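Local coordinates for protein N-acylglucosamine 2-epimerase (Marinomonas mediterranea, PDB 5X32) that catalyses the reversible isomerization of D-mannose to D-fructose and, less efficiently, acts on D-lyxose, while leaving D-glucose untouched, at residues A[1-6]-A[344-349]; A[117-122]-A[135-140]; A[125-130]-A[187-192]. All blocks are in the same frame, centred on the assembly; numbering follows the deposited sequence.

Interaction 1: residues A[1-6]-A[344-349]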
loop_
_atom_site.group_PDB
_atom_site.type_symbol
_atom_site.label_atom_id
_atom_site.label_comp_id
_atom_site.label_asym_id
_atom_site.label_seq_id
_atom_site.Cartn_x
_atom_site.Cartn_y
_atom_site.Cartn_z
ATOM N N MET A 1 29.403 1.243 -14.975
ATOM C CA MET A 1 28.127 0.874 -14.359
ATOM C C MET A 1 28.190 -0.498 -13.699
ATOM O O MET A 1 28.482 -1.516 -14.341
ATOM C CB MET A 1 27.000 0.890 -15.388
ATOM C CG MET A 1 25.646 1.126 -14.769
ATOM S SD MET A 1 25.657 2.594 -13.706
ATOM C CE MET A 1 23.976 2.538 -13.066
ATOM N N SER A 2 27.899 -0.526 -12.408
ATOM C CA SER A 2 28.051 -1.749 -11.643
ATOM C C SER A 2 26.696 -2.124 -11.041
ATOM O O SER A 2 26.550 -3.105 -10.313
ATOM C CB SER A 2 29.129 -1.589 -10.583
ATOM O OG SER A 2 28.549 -1.213 -9.355
ATOM N N TYR A 3 25.715 -1.291 -11.342
ATOM C CA TYR A 3 24.357 -1.453 -10.873
ATOM C C TYR A 3 23.504 -1.626 -12.106
ATOM O O TYR A 3 23.947 -1.321 -13.211
ATOM C CB TYR A 3 23.878 -0.244 -10.066
ATOM C CG TYR A 3 24.349 -0.170 -8.634
ATOM C CD1 TYR A 3 23.829 -1.022 -7.664
ATOM C CD2 TYR A 3 25.286 0.778 -8.244
ATOM C CE1 TYR A 3 24.248 -0.951 -6.348
ATOM C CE2 TYR A 3 25.710 0.864 -6.936
ATOM C CZ TYR A 3 25.188 0.004 -5.990
ATOM O OH TYR A 3 25.617 0.096 -4.686
ATOM N N PRO A 4 22.284 -2.153 -11.936
ATOM C CA PRO A 4 21.325 -2.119 -13.042
ATOM C C PRO A 4 20.829 -0.696 -13.299
ATOM O O PRO A 4 20.962 0.174 -12.430
ATOM C CB PRO A 4 20.170 -2.991 -12.546
ATOM C CG PRO A 4 20.653 -3.667 -11.309
ATOM C CD PRO A 4 21.779 -2.892 -10.765
ATOM N N ALA A 5 20.260 -0.462 -14.476
ATOM C CA ALA A 5 19.671 0.828 -14.772
ATOM C C ALA A 5 18.300 0.869 -14.112
ATOM O O ALA A 5 17.315 0.386 -14.684
ATOM C CB ALA A 5 19.563 1.040 -16.268
ATOM N N PHE A 6 18.231 1.477 -12.926
ATOM C CA PHE A 6 17.025 1.394 -12.116
ATOM C C PHE A 6 15.904 2.196 -12.716
ATOM O O PHE A 6 14.738 1.979 -12.379
ATOM C CB PHE A 6 17.280 1.859 -10.693
ATOM C CG PHE A 6 18.246 1.006 -9.950
ATOM C CD1 PHE A 6 17.907 -0.308 -9.617
ATOM C CD2 PHE A 6 19.481 1.501 -9.568
ATOM C CE1 PHE A 6 18.792 -1.113 -8.923
ATOM C CE2 PHE A 6 20.371 0.705 -8.874
ATOM C CZ PHE A 6 20.029 -0.611 -8.549
ATOM N N SER A 344 18.262 -0.907 -1.767
ATOM C CA SER A 344 17.337 -2.021 -1.960
ATOM C C SER A 344 17.962 -3.250 -2.645
ATOM O O SER A 344 17.764 -4.399 -2.224
ATOM C CB SER A 344 16.128 -1.543 -2.764
ATOM O OG SER A 344 15.386 -0.594 -2.023
ATOM N N TRP A 345 18.702 -2.986 -3.710
ATOM C CA TRP A 345 19.362 -4.011 -4.484
ATOM C C TRP A 345 20.392 -4.737 -3.630
ATOM O O TRP A 345 20.534 -5.976 -3.707
ATOM C CB TRP A 345 20.029 -3.391 -5.699
ATOM C CG TRP A 345 20.446 -4.372 -6.730
ATOM C CD1 TRP A 345 21.726 -4.732 -7.044
ATOM C CD2 TRP A 345 19.594 -5.081 -7.632
ATOM N NE1 TRP A 345 21.718 -5.639 -8.073
ATOM C CE2 TRP A 345 20.421 -5.875 -8.452
ATOM C CE3 TRP A 345 18.210 -5.139 -7.817
ATOM C CZ2 TRP A 345 19.912 -6.716 -9.441
ATOM C CZ3 TRP A 345 17.705 -5.970 -8.804
ATOM C CH2 TRP A 345 18.554 -6.742 -9.608
ATOM N N ASN A 346 21.104 -3.959 -2.811
ATOM C CA ASN A 346 22.163 -4.509 -1.966
ATOM C C ASN A 346 21.676 -5.162 -0.659
ATOM O O ASN A 346 22.448 -5.852 -0.005
ATOM C CB ASN A 346 23.198 -3.412 -1.621
ATOM C CG ASN A 346 23.951 -2.926 -2.839
ATOM O OD1 ASN A 346 24.157 -3.675 -3.782
ATOM N ND2 ASN A 346 24.365 -1.677 -2.827
ATOM N N HIS A 347 20.440 -4.915 -0.233
ATOM C CA HIS A 347 20.026 -5.435 1.080
ATOM C C HIS A 347 18.579 -5.973 1.236
ATOM O O HIS A 347 18.317 -6.784 2.132
ATOM C CB HIS A 347 20.253 -4.340 2.124
ATOM C CG HIS A 347 21.672 -3.877 2.191
ATOM N ND1 HIS A 347 22.657 -4.596 2.831
ATOM C CD2 HIS A 347 22.277 -2.786 1.667
ATOM C CE1 HIS A 347 23.806 -3.958 2.712
ATOM N NE2 HIS A 347 23.603 -2.860 2.006
ATOM N N MET A 348 17.642 -5.514 0.404
ATOM C CA MET A 348 16.242 -5.849 0.603
ATOM C C MET A 348 15.797 -6.959 -0.315
ATOM O O MET A 348 14.834 -7.676 -0.024
ATOM C CB MET A 348 15.336 -4.631 0.374
ATOM C CG MET A 348 15.608 -3.430 1.258
ATOM S SD MET A 348 15.493 -3.811 3.006
ATOM C CE MET A 348 13.756 -3.890 3.272
ATOM N N ILE A 349 16.458 -7.070 -1.454
ATOM C CA ILE A 349 15.968 -7.948 -2.499
ATOM C C ILE A 349 16.668 -9.301 -2.538
ATOM O O ILE A 349 17.870 -9.369 -2.761
ATOM C CB ILE A 349 16.104 -7.243 -3.835
ATOM C CG1 ILE A 349 15.163 -6.036 -3.834
ATOM C CG2 ILE A 349 15.791 -8.173 -4.967
ATOM C CD1 ILE A 349 15.333 -5.110 -4.997
#
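A chi1 of -166° swings the indole of W345 away from its own backbone N and toward the N-terminal residues, where P4 meets it; N346, whose CG lies beside the backbone N, sends its amide to the hydroxyl of Y3. P4 supplies the closest apolar approach. Its CG stands over one face of the indole, 3.6 Å from W345 CE2, and lies 3.9 Å from the centroid of the six-membered ring. That geometry defines a CH-pi contact placed toward the rim of the ring. CD of the same proline lies nearer the nitrogen side, 3.8 Å from W345 NE1. F6 reaches the indole differently: its edge is directed at the face of the five-membered ring in an offset edge-to-face pair, with planes at 69°, and F6 CZ also packs 4.0 Å from W345 CB.

The contact fastens the irregular leader before helix 9-23 onto the C-terminal end of helix 331-347, at the periphery of the helical domain of the N-acylglucosamine 2-epimerase family, away from the presumed catalytic histidines. F11 of helix 9-23 continues the aromatic cluster by meeting both F6 and W345, and W341, one helical turn before W345, lies against the F6 ring.

One hydrogen bond crosses between the two segments. N346 ND2 donates to Y3 OH over 2.9 Å, with an N-H...O angle of 154°, and the oxygen lies nearly in the amide plane of N346. ND2 comes in at the ring edge, with the amide turned obliquely to the ring. Y3 CD1 adds a looser contact to W345 CD1 at 4.3 Å.

Interaction 2: residues A[117-122]-A[135-140]; sequences FVILAY and VWIEVT
Helices 112-127 and 133-147 run antiparallel where Y122 and I119 face W136, I137 and T140, the local axes coming within 9.1 Å at 166° and the CA atoms of I119 and I137 within 5.6 Å. Consecutive helices on a short loop, they form an alpha-alpha hairpin, the building unit of this family's (alpha/alpha)6 barrel. Y122 carries the largest share of the buried surface. W136 CB sits over one face of its ring, 3.8 Å from the centroid, a CH-pi contact. The indole turns its edge to the same phenol ring, with planes at 51°, and W136 CE3 comes 3.7 Å from Y122 CD1. T140 OG1 approaches the rim of the tyrosine instead, lying in the ring plane 3.6 Å from CE2. At the root of the tyrosine side chain, I137 CG1 packs on CB at 3.6 Å.

T140 divides its branches. CG2, anti to the backbone N, slides along I119 and touches its CG1 at 3.7 Å, while OG1 turns back to donate to W136 O, already bonded to T140 N, at 2.9 Å, from above the carbonyl plane. The phenol oxygen of Y122 bonds to Y96 OH.

No hydrogen bond crosses between the two segments: the buried hydroxyls find partners within their own helix or beyond the pair, which leaves apolar and aromatic packing to join the helices.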
loop_
_atom_site.group_PDB
_atom_site.type_symbol
_atom_site.label_atom_id
_atom_site.label_comp_id
_atom_site.label_asym_id
_atom_site.label_seq_id
_atom_site.Cartn_x
_atom_site.Cartn_y
_atom_site.Cartn_z
ATOM N N PHE A 117 -8.869 -1.902 0.807
ATOM C CA PHE A 117 -8.209 -2.860 -0.075
ATOM C C PHE A 117 -9.217 -3.733 -0.841
ATOM O O PHE A 117 -8.917 -4.236 -1.938
ATOM C CB PHE A 117 -7.212 -3.709 0.701
ATOM C CG PHE A 117 -5.844 -3.107 0.741
ATOM C CD1 PHE A 117 -5.068 -3.069 -0.399
ATOM C CD2 PHE A 117 -5.335 -2.574 1.913
ATOM C CE1 PHE A 117 -3.809 -2.496 -0.381
ATOM C CE2 PHE A 117 -4.072 -1.997 1.940
ATOM C CZ PHE A 117 -3.305 -1.968 0.791
ATOM N N VAL A 118 -10.424 -3.883 -0.288
ATOM C CA VAL A 118 -11.493 -4.587 -0.981
ATOM C C VAL A 118 -11.881 -3.799 -2.244
ATOM O O VAL A 118 -11.988 -4.374 -3.343
ATOM C CB VAL A 118 -12.727 -4.794 -0.071
ATOM C CG1 VAL A 118 -13.944 -5.241 -0.894
ATOM C CG2 VAL A 118 -12.431 -5.845 0.980
ATOM N N ILE A 119 -12.033 -2.482 -2.097
ATOM C CA ILE A 119 -12.283 -1.604 -3.240
ATOM C C ILE A 119 -11.142 -1.651 -4.260
ATOM O O ILE A 119 -11.383 -1.738 -5.466
ATOM C CB ILE A 119 -12.506 -0.145 -2.782
ATOM C CG1 ILE A 119 -13.899 0.001 -2.176
ATOM C CG2 ILE A 119 -12.362 0.830 -3.945
ATOM C CD1 ILE A 119 -14.171 1.345 -1.586
ATOM N N LEU A 120 -9.902 -1.637 -3.779
ATOM C CA LEU A 120 -8.748 -1.726 -4.669
ATOM C C LEU A 120 -8.793 -3.000 -5.509
ATOM O O LEU A 120 -8.634 -2.968 -6.751
ATOM C CB LEU A 120 -7.450 -1.676 -3.862
ATOM C CG LEU A 120 -6.180 -1.683 -4.710
ATOM C CD1 LEU A 120 -5.988 -0.354 -5.426
ATOM C CD2 LEU A 120 -4.962 -2.073 -3.878
ATOM N N ALA A 121 -9.044 -4.117 -4.828
ATOM C CA ALA A 121 -9.148 -5.410 -5.497
ATOM C C ALA A 121 -10.292 -5.412 -6.521
ATOM O O ALA A 121 -10.115 -5.896 -7.640
ATOM C CB ALA A 121 -9.341 -6.534 -4.483
ATOM N N TYR A 122 -11.450 -4.851 -6.167
ATOM C CA TYR A 122 -12.555 -4.808 -7.138
ATOM C C TYR A 122 -12.217 -3.942 -8.346
ATOM O O TYR A 122 -12.568 -4.328 -9.465
ATOM C CB TYR A 122 -13.872 -4.330 -6.493
ATOM C CG TYR A 122 -14.479 -5.378 -5.580
ATOM C CD1 TYR A 122 -14.161 -6.715 -5.748
ATOM C CD2 TYR A 122 -15.318 -5.028 -4.527
ATOM C CE1 TYR A 122 -14.682 -7.682 -4.919
ATOM C CE2 TYR A 122 -15.848 -5.991 -3.689
ATOM C CZ TYR A 122 -15.526 -7.323 -3.892
ATOM O OH TYR A 122 -16.026 -8.310 -3.072
ATOM N N VAL A 135 -20.186 -2.567 -10.104
ATOM C CA VAL A 135 -21.243 -2.627 -9.099
ATOM C C VAL A 135 -20.681 -2.939 -7.715
ATOM O O VAL A 135 -21.055 -2.283 -6.737
ATOM C CB VAL A 135 -22.327 -3.687 -9.453
ATOM C CG1 VAL A 135 -23.273 -3.902 -8.279
ATOM C CG2 VAL A 135 -23.101 -3.287 -10.709
ATOM N N TRP A 136 -19.774 -3.917 -7.635
ATOM C CA TRP A 136 -19.155 -4.287 -6.362
ATOM C C TRP A 136 -18.481 -3.077 -5.715
ATOM O O TRP A 136 -18.662 -2.808 -4.520
ATOM C CB TRP A 136 -18.130 -5.385 -6.576
ATOM C CG TRP A 136 -18.706 -6.637 -7.095
ATOM C CD1 TRP A 136 -20.006 -7.026 -7.021
ATOM C CD2 TRP A 136 -18.007 -7.688 -7.782
ATOM N NE1 TRP A 136 -20.162 -8.255 -7.606
ATOM C CE2 TRP A 136 -18.955 -8.685 -8.084
ATOM C CE3 TRP A 136 -16.674 -7.882 -8.161
ATOM C CZ2 TRP A 136 -18.617 -9.859 -8.752
ATOM C CZ3 TRP A 136 -16.339 -9.051 -8.831
ATOM C CH2 TRP A 136 -17.308 -10.023 -9.119
ATOM N N ILE A 137 -17.748 -2.322 -6.527
ATOM C CA ILE A 137 -17.072 -1.131 -6.043
ATOM C C ILE A 137 -18.131 -0.238 -5.439
ATOM O O ILE A 137 -18.052 0.207 -4.265
ATOM C CB ILE A 137 -16.353 -0.378 -7.184
ATOM C CG1 ILE A 137 -15.205 -1.207 -7.755
ATOM C CG2 ILE A 137 -15.878 0.980 -6.704
ATOM C CD1 ILE A 137 -14.618 -0.623 -9.002
ATOM N N GLU A 138 -19.185 -0.090 -6.236
ATOM C CA GLU A 138 -20.281 0.805 -5.908
ATOM C C GLU A 138 -20.935 0.330 -4.614
ATOM O O GLU A 138 -21.283 1.156 -3.763
ATOM C CB GLU A 138 -21.261 0.875 -7.084
ATOM C CG GLU A 138 -22.645 1.391 -6.795
ATOM C CD GLU A 138 -23.552 1.277 -8.025
ATOM O OE1 GLU A 138 -23.058 1.382 -9.176
ATOM O OE2 GLU A 138 -24.762 1.030 -7.836
ATOM N N VAL A 139 -21.052 -0.991 -4.443
ATOM C CA VAL A 139 -21.670 -1.509 -3.228
ATOM C C VAL A 139 -20.791 -1.173 -2.036
ATOM O O VAL A 139 -21.260 -0.635 -1.027
ATOM C CB VAL A 139 -21.867 -3.041 -3.238
ATOM C CG1 VAL A 139 -22.389 -3.509 -1.864
ATOM C CG2 VAL A 139 -22.787 -3.482 -4.368
ATOM N N THR A 140 -19.496 -1.451 -2.182
ATOM C CA THR A 140 -18.580 -1.354 -1.055
ATOM C C THR A 140 -18.438 0.090 -0.616
ATOM O O THR A 140 -18.442 0.400 0.592
ATOM C CB THR A 140 -17.221 -1.952 -1.408
ATOM O OG1 THR A 140 -17.423 -3.277 -1.917
ATOM C CG2 THR A 140 -16.331 -2.017 -0.173
#

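Interaction 3: residues A[125-130]-A[187-192]; sequences ALQIGL and FDATQN
L126 meets A189 and T190 through one branch of its side chain. CG, anti to the backbone N (chi1 -178°), extends from CB toward helix 173-190 and comes 4.2 Å from A189 O. CD2 then does the touching: it lies 3.2 Å from A189 O, 3.7 Å from A189 CB and 3.5 Å from T190 CG2. One methyl thus bridges A189 and T190 at the end of the facing helix, and the leucine and threonine side chains cross at about a right angle. A133, at the start of helix 133-147, also borders L126.

Q127 comes alongside the same alanine. Its CG lies 4.0 Å from A189 CB, and the chain continues extended until OE1 rests 3.8 Å from both CA and CB of A189. This is van der Waals contact; no hydrogen bond passes between the two segments. Q64 and L67 of helix 52-69 also touch Q127, placing it among three helices. Cutting Q127 back to an alanine would remove CG and the amide from A189, and is likely to leave a gap beside its methyl.

T190 faces the leucine with CG2 and keeps its hydroxyl for its own helix end: OG1 accepts from N192 N at an angle of 154°, an ST turn, and is also bonded to A186 O. N192 N-caps helix 193-212 through OD1 and K194 N.

The other helix ends in a Schellman motif, with L130 N bonded to A125 O, G129 N to L126 O, and G129 at positive phi as the C-prime residue. Two helix C-termini therefore meet side by side, each followed by a short turn into the next helix, consistent with the (alpha/alpha)6 barrel, built of successive helical hairpins, of this family.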
loop_
_atom_site.group_PDB
_atom_site.type_symbol
_atom_site.label_atom_id
_atom_site.label_comp_id
_atom_site.label_asym_id
_atom_site.label_seq_id
_atom_site.Cartn_x
_atom_site.Cartn_y
_atom_site.Cartn_z
ATOM N N ALA A 125 -10.234 -6.116 -10.545
ATOM C CA ALA A 125 -11.157 -7.068 -11.158
ATOM C C ALA A 125 -11.821 -6.431 -12.373
ATOM O O ALA A 125 -11.848 -7.012 -13.456
ATOM C CB ALA A 125 -12.208 -7.533 -10.161
ATOM N N LEU A 126 -12.366 -5.237 -12.177
ATOM C CA LEU A 126 -13.018 -4.523 -13.258
ATOM C C LEU A 126 -12.094 -4.316 -14.448
ATOM O O LEU A 126 -12.483 -4.621 -15.579
ATOM C CB LEU A 126 -13.541 -3.168 -12.782
ATOM C CG LEU A 126 -14.286 -2.389 -13.864
ATOM C CD1 LEU A 126 -15.559 -3.097 -14.195
ATOM C CD2 LEU A 126 -14.561 -0.964 -13.447
ATOM N N GLN A 127 -10.874 -3.832 -14.200
ATOM C CA GLN A 127 -10.007 -3.486 -15.317
ATOM C C GLN A 127 -9.583 -4.733 -16.057
ATOM O O GLN A 127 -9.158 -4.612 -17.195
ATOM C CB GLN A 127 -8.736 -2.743 -14.913
ATOM C CG GLN A 127 -8.781 -2.094 -13.575
ATOM C CD GLN A 127 -7.777 -0.957 -13.441
ATOM O OE1 GLN A 127 -7.930 0.128 -14.023
ATOM N NE2 GLN A 127 -6.629 -1.292 -12.867
ATOM N N ILE A 128 -9.604 -5.909 -15.416
ATOM C CA ILE A 128 -9.329 -7.134 -16.194
ATOM C C ILE A 128 -10.616 -7.782 -16.785
ATOM O O ILE A 128 -10.590 -8.900 -17.329
ATOM C CB ILE A 128 -8.562 -8.222 -15.380
ATOM C CG1 ILE A 128 -9.299 -8.648 -14.107
ATOM C CG2 ILE A 128 -7.177 -7.752 -15.020
ATOM C CD1 ILE A 128 -8.648 -9.849 -13.398
ATOM N N GLY A 129 -11.732 -7.068 -16.683
ATOM C CA GLY A 129 -12.931 -7.393 -17.431
ATOM C C GLY A 129 -14.101 -8.018 -16.691
ATOM O O GLY A 129 -15.096 -8.406 -17.312
ATOM N N LEU A 130 -14.038 -8.061 -15.368
ATOM C CA LEU A 130 -15.201 -8.522 -14.633
ATOM C C LEU A 130 -16.115 -7.322 -14.555
ATOM O O LEU A 130 -15.975 -6.484 -13.657
ATOM C CB LEU A 130 -14.840 -9.035 -13.241
ATOM C CG LEU A 130 -14.445 -10.510 -13.098
ATOM C CD1 LEU A 130 -13.174 -10.804 -13.879
ATOM C CD2 LEU A 130 -14.290 -10.917 -11.631
ATOM N N PHE A 187 -11.562 5.390 -9.621
ATOM C CA PHE A 187 -11.778 6.398 -10.650
ATOM C C PHE A 187 -11.141 6.011 -11.984
ATOM O O PHE A 187 -11.712 6.258 -13.030
ATOM C CB PHE A 187 -11.268 7.765 -10.209
ATOM C CG PHE A 187 -11.305 8.788 -11.303
ATOM C CD1 PHE A 187 -12.517 9.279 -11.757
ATOM C CD2 PHE A 187 -10.142 9.257 -11.883
ATOM C CE1 PHE A 187 -12.567 10.223 -12.770
ATOM C CE2 PHE A 187 -10.189 10.206 -12.894
ATOM C CZ PHE A 187 -11.401 10.686 -13.337
ATOM N N ASP A 188 -9.938 5.456 -11.963
ATOM C CA ASP A 188 -9.328 5.036 -13.221
ATOM C C ASP A 188 -10.135 3.914 -13.877
ATOM O O ASP A 188 -10.334 3.895 -15.096
ATOM C CB ASP A 188 -7.888 4.561 -13.008
ATOM C CG ASP A 188 -6.910 5.693 -12.736
ATOM O OD1 ASP A 188 -7.269 6.893 -12.845
ATOM O OD2 ASP A 188 -5.747 5.359 -12.431
ATOM N N ALA A 189 -10.610 2.984 -13.054
ATOM C CA ALA A 189 -11.305 1.821 -13.564
ATOM C C ALA A 189 -12.711 2.137 -14.065
ATOM O O ALA A 189 -13.211 1.471 -14.985
ATOM C CB ALA A 189 -11.367 0.739 -12.491
ATOM N N THR A 190 -13.352 3.136 -13.456
ATOM C CA THR A 190 -14.771 3.393 -13.700
ATOM C C THR A 190 -15.036 4.765 -14.280
ATOM O O THR A 190 -16.087 5.001 -14.867
ATOM C CB THR A 190 -15.611 3.298 -12.401
ATOM O OG1 THR A 190 -15.229 4.342 -11.489
ATOM C CG2 THR A 190 -15.464 1.936 -11.746
ATOM N N GLN A 191 -14.090 5.673 -14.080
ATOM C CA GLN A 191 -14.241 7.074 -14.484
ATOM C C GLN A 191 -15.351 7.807 -13.723
ATOM O O GLN A 191 -15.613 8.973 -13.995
ATOM C CB GLN A 191 -14.462 7.174 -15.999
ATOM C CG GLN A 191 -13.209 6.849 -16.795
ATOM C CD GLN A 191 -12.085 7.827 -16.484
ATOM O OE1 GLN A 191 -12.298 9.042 -16.451
ATOM N NE2 GLN A 191 -10.890 7.300 -16.227
ATOM N N ASN A 192 -16.007 7.125 -12.785
ATOM C CA ASN A 192 -17.000 7.770 -11.918
ATOM C C ASN A 192 -16.345 8.832 -11.023
ATOM O O ASN A 192 -15.749 8.510 -9.998
ATOM C CB ASN A 192 -17.723 6.702 -11.083
ATOM C CG ASN A 192 -18.770 7.283 -10.138
ATOM O OD1 ASN A 192 -18.968 8.505 -10.045
ATOM N ND2 ASN A 192 -19.451 6.394 -9.425
#

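Overall arrangement
Followed from the N terminus, the chain first supplies residues 1-6, whose partner 344-349 comes only after nearly the whole helical domain; interaction 1 thus closes a loop in which the other two contacts nest. Interaction 2 closes a short one, pairing helix 112-127 with helix 133-147. Interaction 3 starts from the end of helix 112-127 and reaches helix 173-190, so its segments alternate with those of interaction 2. The two share helix 112-127, have centres 10 Å apart and touch through I137 with T190 and W136 with L130, joining three helices. Interaction 1 lies across the chain's centre from interaction 2, with nearest atoms about 17 Å apart.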